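Endostatin (Mus musculus, PDB 1KOE) inhibits angiogenesis as the heparin-binding, non-collagenous C-terminal domain released from the alpha1 chain of collagen XVIII. Local coordinates at residues 20-24 with 40-46; 1-7 with 63-68. One frame throughout, in Å; residues are numbered along the deposited sequence.

From the N terminus, the chain enters strand 4-8, passes into helix 19-33, turns back through strand 40-42 and the loop after it, and reaches strand 65-66. Contact 1 (20-24 with 40-46) closes the short inner loop, where the helix is laid against the strand and loop that follow it. Contact 2 (1-7 with 63-68) closes the wider one, pairing strand 4-8 with strand 65-66, so contact 1 is nested wholly inside it. Their centres lie about 18 Å apart, but both reach the same mixed five-stranded sheet, and they touch: Phe40 packs on His5 and Val7, and Phe43 packs on Leu6. Together they tie the helix, one outermost strand and the sheet's middle into one unit.

Contact 1 (20-24 with 40-46); sequences IRGAD and FRAFLSS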
loop_
_atom_site.group_PDB
_atom_site.type_symbol
_atom_site.label_atom_id
_atom_site.label_comp_id
_atom_site.label_asym_id
_atom_site.label_seq_id
_atom_site.Cartn_x
_atom_site.Cartn_y
_atom_site.Cartn_z
ATOM N N ILE A 20 7.145 10.188 4.310
ATOM C CA ILE A 20 6.254 9.231 4.925
ATOM C C ILE A 20 5.271 9.937 5.888
ATOM O O ILE A 20 4.150 9.479 6.057
ATOM C CB ILE A 20 7.047 8.108 5.612
ATOM C CG1 ILE A 20 6.109 6.926 5.921
ATOM C CG2 ILE A 20 7.768 8.643 6.849
ATOM C CD1 ILE A 20 5.627 6.204 4.663
ATOM N N ARG A 21 5.685 11.042 6.521
ATOM C CA ARG A 21 4.769 11.776 7.406
ATOM C C ARG A 21 3.585 12.300 6.573
ATOM O O ARG A 21 2.445 12.294 7.040
ATOM C CB ARG A 21 5.483 12.947 8.112
ATOM C CG ARG A 21 6.547 12.512 9.107
ATOM C CD ARG A 21 7.318 13.696 9.655
ATOM N NE ARG A 21 8.112 13.297 10.817
ATOM C CZ ARG A 21 9.002 14.079 11.437
ATOM N NH1 ARG A 21 9.216 15.319 11.006
ATOM N NH2 ARG A 21 9.670 13.618 12.494
ATOM N N GLY A 22 3.856 12.707 5.327
ATOM C CA GLY A 22 2.818 13.210 4.439
ATOM C C GLY A 22 1.838 12.106 4.061
ATOM O O GLY A 22 0.620 12.265 4.165
ATOM N N ALA A 23 2.379 10.968 3.639
ATOM C CA ALA A 23 1.562 9.814 3.250
ATOM C C ALA A 23 0.747 9.297 4.438
ATOM O O ALA A 23 -0.452 9.044 4.318
ATOM C CB ALA A 23 2.443 8.705 2.689
ATOM N N ASP A 24 1.395 9.144 5.585
ATOM C CA ASP A 24 0.702 8.682 6.790
ATOM C C ASP A 24 -0.416 9.646 7.184
ATOM O O ASP A 24 -1.486 9.220 7.622
ATOM C CB ASP A 24 1.678 8.549 7.976
ATOM C CG ASP A 24 2.443 7.215 7.993
ATOM O OD1 ASP A 24 2.107 6.310 7.207
ATOM O OD2 ASP A 24 3.375 7.060 8.827
ATOM N N PHE A 40 -4.656 3.740 10.603
ATOM C CA PHE A 40 -4.164 3.443 9.263
ATOM C C PHE A 40 -2.847 4.120 8.962
ATOM O O PHE A 40 -2.703 5.326 9.176
ATOM C CB PHE A 40 -5.185 3.885 8.226
ATOM C CG PHE A 40 -6.423 3.040 8.209
ATOM C CD1 PHE A 40 -7.436 3.251 9.144
ATOM C CD2 PHE A 40 -6.577 2.032 7.263
ATOM C CE1 PHE A 40 -8.580 2.472 9.134
ATOM C CE2 PHE A 40 -7.725 1.253 7.252
ATOM C CZ PHE A 40 -8.725 1.475 8.189
ATOM N N ARG A 41 -1.904 3.339 8.454
ATOM C CA ARG A 41 -0.601 3.852 8.075
ATOM C C ARG A 41 -0.361 3.557 6.588
ATOM O O ARG A 41 -0.961 2.636 6.031
ATOM C CB ARG A 41 0.474 3.224 8.964
ATOM C CG ARG A 41 0.345 3.667 10.427
ATOM C CD ARG A 41 1.662 3.663 11.163
ATOM N NE ARG A 41 2.667 4.445 10.452
ATOM C CZ ARG A 41 3.947 4.104 10.352
ATOM N NH1 ARG A 41 4.380 2.982 10.930
ATOM N NH2 ARG A 41 4.788 4.865 9.647
ATOM N N ALA A 42 0.455 4.371 5.925
ATOM C CA ALA A 42 0.740 4.160 4.509
ATOM C C ALA A 42 1.503 2.855 4.310
ATOM O O ALA A 42 2.404 2.526 5.082
ATOM C CB ALA A 42 1.528 5.339 3.948
ATOM N N PHE A 43 1.096 2.108 3.282
ATOM C CA PHE A 43 1.682 0.822 2.883
ATOM C C PHE A 43 2.967 1.147 2.080
ATOM O O PHE A 43 2.986 1.073 0.855
ATOM C CB PHE A 43 0.631 0.099 1.999
ATOM C CG PHE A 43 0.987 -1.326 1.606
ATOM C CD1 PHE A 43 0.788 -2.392 2.493
ATOM C CD2 PHE A 43 1.464 -1.604 0.329
ATOM C CE1 PHE A 43 1.049 -3.724 2.104
ATOM C CE2 PHE A 43 1.724 -2.924 -0.067
ATOM C CZ PHE A 43 1.511 -3.985 0.827
ATOM N N LEU A 44 4.025 1.550 2.775
ATOM C CA LEU A 44 5.267 1.932 2.113
ATOM C C LEU A 44 6.442 1.706 3.051
ATOM O O LEU A 44 6.280 1.792 4.270
ATOM C CB LEU A 44 5.255 3.455 1.831
ATOM C CG LEU A 44 4.185 4.146 0.974
ATOM C CD1 LEU A 44 4.222 5.660 1.147
ATOM C CD2 LEU A 44 4.391 3.764 -0.481
ATOM N N SER A 45 7.609 1.365 2.497
ATOM C CA SER A 45 8.823 1.297 3.315
ATOM C C SER A 45 9.385 2.731 3.251
ATOM O O SER A 45 9.096 3.476 2.308
ATOM C CB SER A 45 9.859 0.343 2.715
ATOM O OG SER A 45 9.594 -0.999 3.061
ATOM N N SER A 46 10.166 3.134 4.244
ATOM C CA SER A 46 10.771 4.466 4.230
ATOM C C SER A 46 12.145 4.361 4.896
ATOM O O SER A 46 12.548 3.280 5.302
ATOM C CB SER A 46 9.872 5.501 4.924
ATOM O OG SER A 46 9.540 5.118 6.262
HETATM O O HOH W 1 3.826 4.021 7.006
#
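Asp24, on helix 19-33, reaches over to strand 40-42 and is held there through both carboxylate oxygens. OD1 takes the backbone N-H of Ala42, with Ala42 N 2.9 Å from Asp24 OD1, the donor lying nearly in line with the C-O bond and the N-H pointing almost straight at it (164°). OD2 belongs to Arg41, whose NE and NH2, on one guanidinium edge, both bond this oxygen. The NH2 bond is the shorter, 2.7 Å from Arg41 NH2 to Asp24 OD2 on the syn lone pair; NE comes in at 3.2 Å to the same OD2 from above the carboxylate plane. OD2 lies almost in the guanidinium plane, but the two flat groups stand 76° apart, so this is no coplanar two-oxygen pairing. A bend at chi3 turns the arginine's NE/NH2 edge toward the aspartate, and its NH1 is held by Gln49. This is the looser, solvent side: Ile20, Asp24 and Arg41 are partly exposed, and water 1 sits among the polar groups, donating to Asp24 OD1 and Ala42 O.

The apolar part, with Ala23, Ala42 and Leu44 buried, is packed more tightly. Ala23 CB sits 3.7 Å from Ala42 CB and 3.8 Å from Leu44 CD1, small methyls that let the segment axes approach to 7.4 Å. Ile20 sends CG1 toward the strand side (chi1 -165°), and the turn at chi2 brings CD1 to 3.8 Å from Leu44 CD1, the two side chains running alongside in opposite senses. Farther along, Ile20 rests on Ser46, CG1 lying 3.9 Å from OG. Met17 and Trp132 also pack on Leu44. The whole is a helix laid obliquely antiparallel on the edge strand of a mixed sheet, in the compact endostatin fold of the C-type lectin clan.

Contact 2 (1-7 with 63-68); sequences QPVLHLV and VPIVNL
Strands 4-8 and 65-66 run parallel, with Leu4 opposite Ile65 and His5 opposite Val66, and three backbone hydrogen bonds join them: Leu4 N to Pro64 O, Val66 N to Leu4 O (2.9 Å) and Leu6 N to Val66 O. Water 2 prolongs the ladder where the chains diverge, donating to Leu6 O and accepting from Leu68 N. On the Leu4 and Ile65 face, Ile65 CD1 lies 3.9 Å from Leu4 CB, and Val63 CG1 meets Leu4 CG at 3.7 Å, the valine lying nearly perpendicular to the leucine. On the other face, Val66 CG2 sits over the His5 ring, 3.9 Å from its centroid, a CH-pi contact, while Asn67 O stands at the ring edge, 3.3 Å from His5 CD2. Both ring nitrogens are taken, ND1 by Glu169 and NE2 by Asp70, which fixes the rotation of the imidazole. Near the N terminus, Gln1 bends at chi2 (64°) to hand its NE2 to Pro2 O at 3.0 Å, and that amide nitrogen also lies against the Pro64 ring. Strand 4-8 is central in the five-stranded sheet: strand 166-169 pairs with its other edge, strand 72-74 lies beyond 65-66, and Leu6 packs on Leu73 of strand 72-74 and on Leu166 and Ile168 of strand 166-169.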
loop_
_atom_site.group_PDB
_atom_site.type_symbol
_atom_site.label_atom_id
_atom_site.label_comp_id
_atom_site.label_asym_id
_atom_site.label_seq_id
_atom_site.Cartn_x
_atom_site.Cartn_y
_atom_site.Cartn_z
ATOM N N GLN A 1 -14.296 -12.044 14.908
ATOM C CA GLN A 1 -13.220 -12.439 13.939
ATOM C C GLN A 1 -12.377 -11.217 13.600
ATOM O O GLN A 1 -12.853 -10.299 12.949
ATOM C CB GLN A 1 -13.818 -12.986 12.643
ATOM C CG GLN A 1 -12.788 -13.210 11.539
ATOM C CD GLN A 1 -11.774 -14.270 11.907
ATOM O OE1 GLN A 1 -12.132 -15.401 12.190
ATOM N NE2 GLN A 1 -10.497 -13.899 11.936
ATOM N N PRO A 2 -11.128 -11.172 14.079
ATOM C CA PRO A 2 -10.314 -9.995 13.752
ATOM C C PRO A 2 -9.963 -9.928 12.285
ATOM O O PRO A 2 -9.811 -10.958 11.628
ATOM C CB PRO A 2 -9.075 -10.187 14.621
ATOM C CG PRO A 2 -8.952 -11.648 14.747
ATOM C CD PRO A 2 -10.397 -12.090 14.964
ATOM N N VAL A 3 -9.856 -8.706 11.779
ATOM C CA VAL A 3 -9.479 -8.463 10.391
ATOM C C VAL A 3 -8.704 -7.148 10.364
ATOM O O VAL A 3 -8.838 -6.335 11.272
ATOM C CB VAL A 3 -10.715 -8.278 9.473
ATOM C CG1 VAL A 3 -11.535 -9.561 9.377
ATOM C CG2 VAL A 3 -11.547 -7.126 9.947
ATOM N N LEU A 4 -7.911 -6.948 9.314
ATOM C CA LEU A 4 -7.164 -5.711 9.098
ATOM C C LEU A 4 -7.570 -5.216 7.718
ATOM O O LEU A 4 -7.487 -5.964 6.730
ATOM C CB LEU A 4 -5.652 -5.957 9.108
ATOM C CG LEU A 4 -5.028 -6.447 10.414
ATOM C CD1 LEU A 4 -3.527 -6.645 10.197
ATOM C CD2 LEU A 4 -5.293 -5.448 11.534
ATOM N N HIS A 5 -8.002 -3.964 7.634
ATOM C CA HIS A 5 -8.415 -3.393 6.355
ATOM C C HIS A 5 -7.253 -2.788 5.528
ATOM O O HIS A 5 -6.385 -2.082 6.074
ATOM C CB HIS A 5 -9.494 -2.331 6.558
ATOM C CG HIS A 5 -10.769 -2.867 7.139
ATOM N ND1 HIS A 5 -10.961 -3.030 8.491
ATOM C CD2 HIS A 5 -11.905 -3.309 6.540
ATOM C CE1 HIS A 5 -12.159 -3.551 8.707
ATOM N NE2 HIS A 5 -12.749 -3.725 7.545
ATOM N N LEU A 6 -7.246 -3.072 4.228
ATOM C CA LEU A 6 -6.255 -2.529 3.294
ATOM C C LEU A 6 -7.105 -1.658 2.360
ATOM O O LEU A 6 -7.980 -2.162 1.657
ATOM C CB LEU A 6 -5.558 -3.653 2.525
ATOM C CG LEU A 6 -4.423 -3.256 1.575
ATOM C CD1 LEU A 6 -3.247 -2.698 2.332
ATOM C CD2 LEU A 6 -3.982 -4.498 0.784
ATOM N N VAL A 7 -6.857 -0.351 2.357
ATOM C CA VAL A 7 -7.675 0.606 1.628
ATOM C C VAL A 7 -6.817 1.616 0.881
ATOM O O VAL A 7 -5.802 2.080 1.393
ATOM C CB VAL A 7 -8.585 1.380 2.640
ATOM C CG1 VAL A 7 -9.582 2.262 1.909
ATOM C CG2 VAL A 7 -9.334 0.400 3.550
ATOM N N VAL A 63 -4.274 -12.850 11.233
ATOM C CA VAL A 63 -5.400 -11.945 11.093
ATOM C C VAL A 63 -5.610 -11.702 9.585
ATOM O O VAL A 63 -4.727 -11.190 8.901
ATOM C CB VAL A 63 -5.174 -10.614 11.853
ATOM C CG1 VAL A 63 -6.327 -9.676 11.608
ATOM C CG2 VAL A 63 -5.053 -10.874 13.359
ATOM N N PRO A 64 -6.753 -12.134 9.034
ATOM C CA PRO A 64 -6.956 -11.910 7.607
ATOM C C PRO A 64 -6.928 -10.452 7.176
ATOM O O PRO A 64 -7.322 -9.566 7.925
ATOM C CB PRO A 64 -8.316 -12.565 7.338
ATOM C CG PRO A 64 -8.992 -12.576 8.651
ATOM C CD PRO A 64 -7.879 -12.883 9.618
ATOM N N ILE A 65 -6.429 -10.219 5.968
ATOM C CA ILE A 65 -6.383 -8.881 5.384
ATOM C C ILE A 65 -7.599 -8.799 4.468
ATOM O O ILE A 65 -7.793 -9.663 3.612
ATOM C CB ILE A 65 -5.104 -8.662 4.530
ATOM C CG1 ILE A 65 -3.838 -8.974 5.364
ATOM C CG2 ILE A 65 -5.085 -7.237 3.954
ATOM C CD1 ILE A 65 -3.603 -8.084 6.582
ATOM N N VAL A 66 -8.407 -7.759 4.644
ATOM C CA VAL A 66 -9.629 -7.583 3.859
ATOM C C VAL A 66 -9.678 -6.196 3.252
ATOM O O VAL A 66 -8.941 -5.298 3.671
ATOM C CB VAL A 66 -10.933 -7.771 4.750
ATOM C CG1 VAL A 66 -10.902 -9.116 5.460
ATOM C CG2 VAL A 66 -11.090 -6.632 5.767
ATOM N N ASN A 67 -10.501 -6.032 2.228
ATOM C CA ASN A 67 -10.667 -4.718 1.630
ATOM C C ASN A 67 -11.727 -3.916 2.423
ATOM O O ASN A 67 -12.231 -4.388 3.452
ATOM C CB ASN A 67 -10.967 -4.805 0.124
ATOM C CG ASN A 67 -12.286 -5.476 -0.189
ATOM O OD1 ASN A 67 -13.194 -5.532 0.646
ATOM N ND2 ASN A 67 -12.425 -5.928 -1.426
ATOM N N LEU A 68 -12.054 -2.717 1.946
ATOM C CA LEU A 68 -13.011 -1.836 2.602
ATOM C C LEU A 68 -14.360 -2.513 2.863
ATOM O O LEU A 68 -15.022 -2.219 3.862
ATOM C CB LEU A 68 -13.220 -0.596 1.739
ATOM C CG LEU A 68 -14.158 0.485 2.294
ATOM C CD1 LEU A 68 -13.481 1.192 3.447
ATOM C CD2 LEU A 68 -14.532 1.478 1.195
HETATM O O HOH W 2 -10.137 -1.554 0.070
#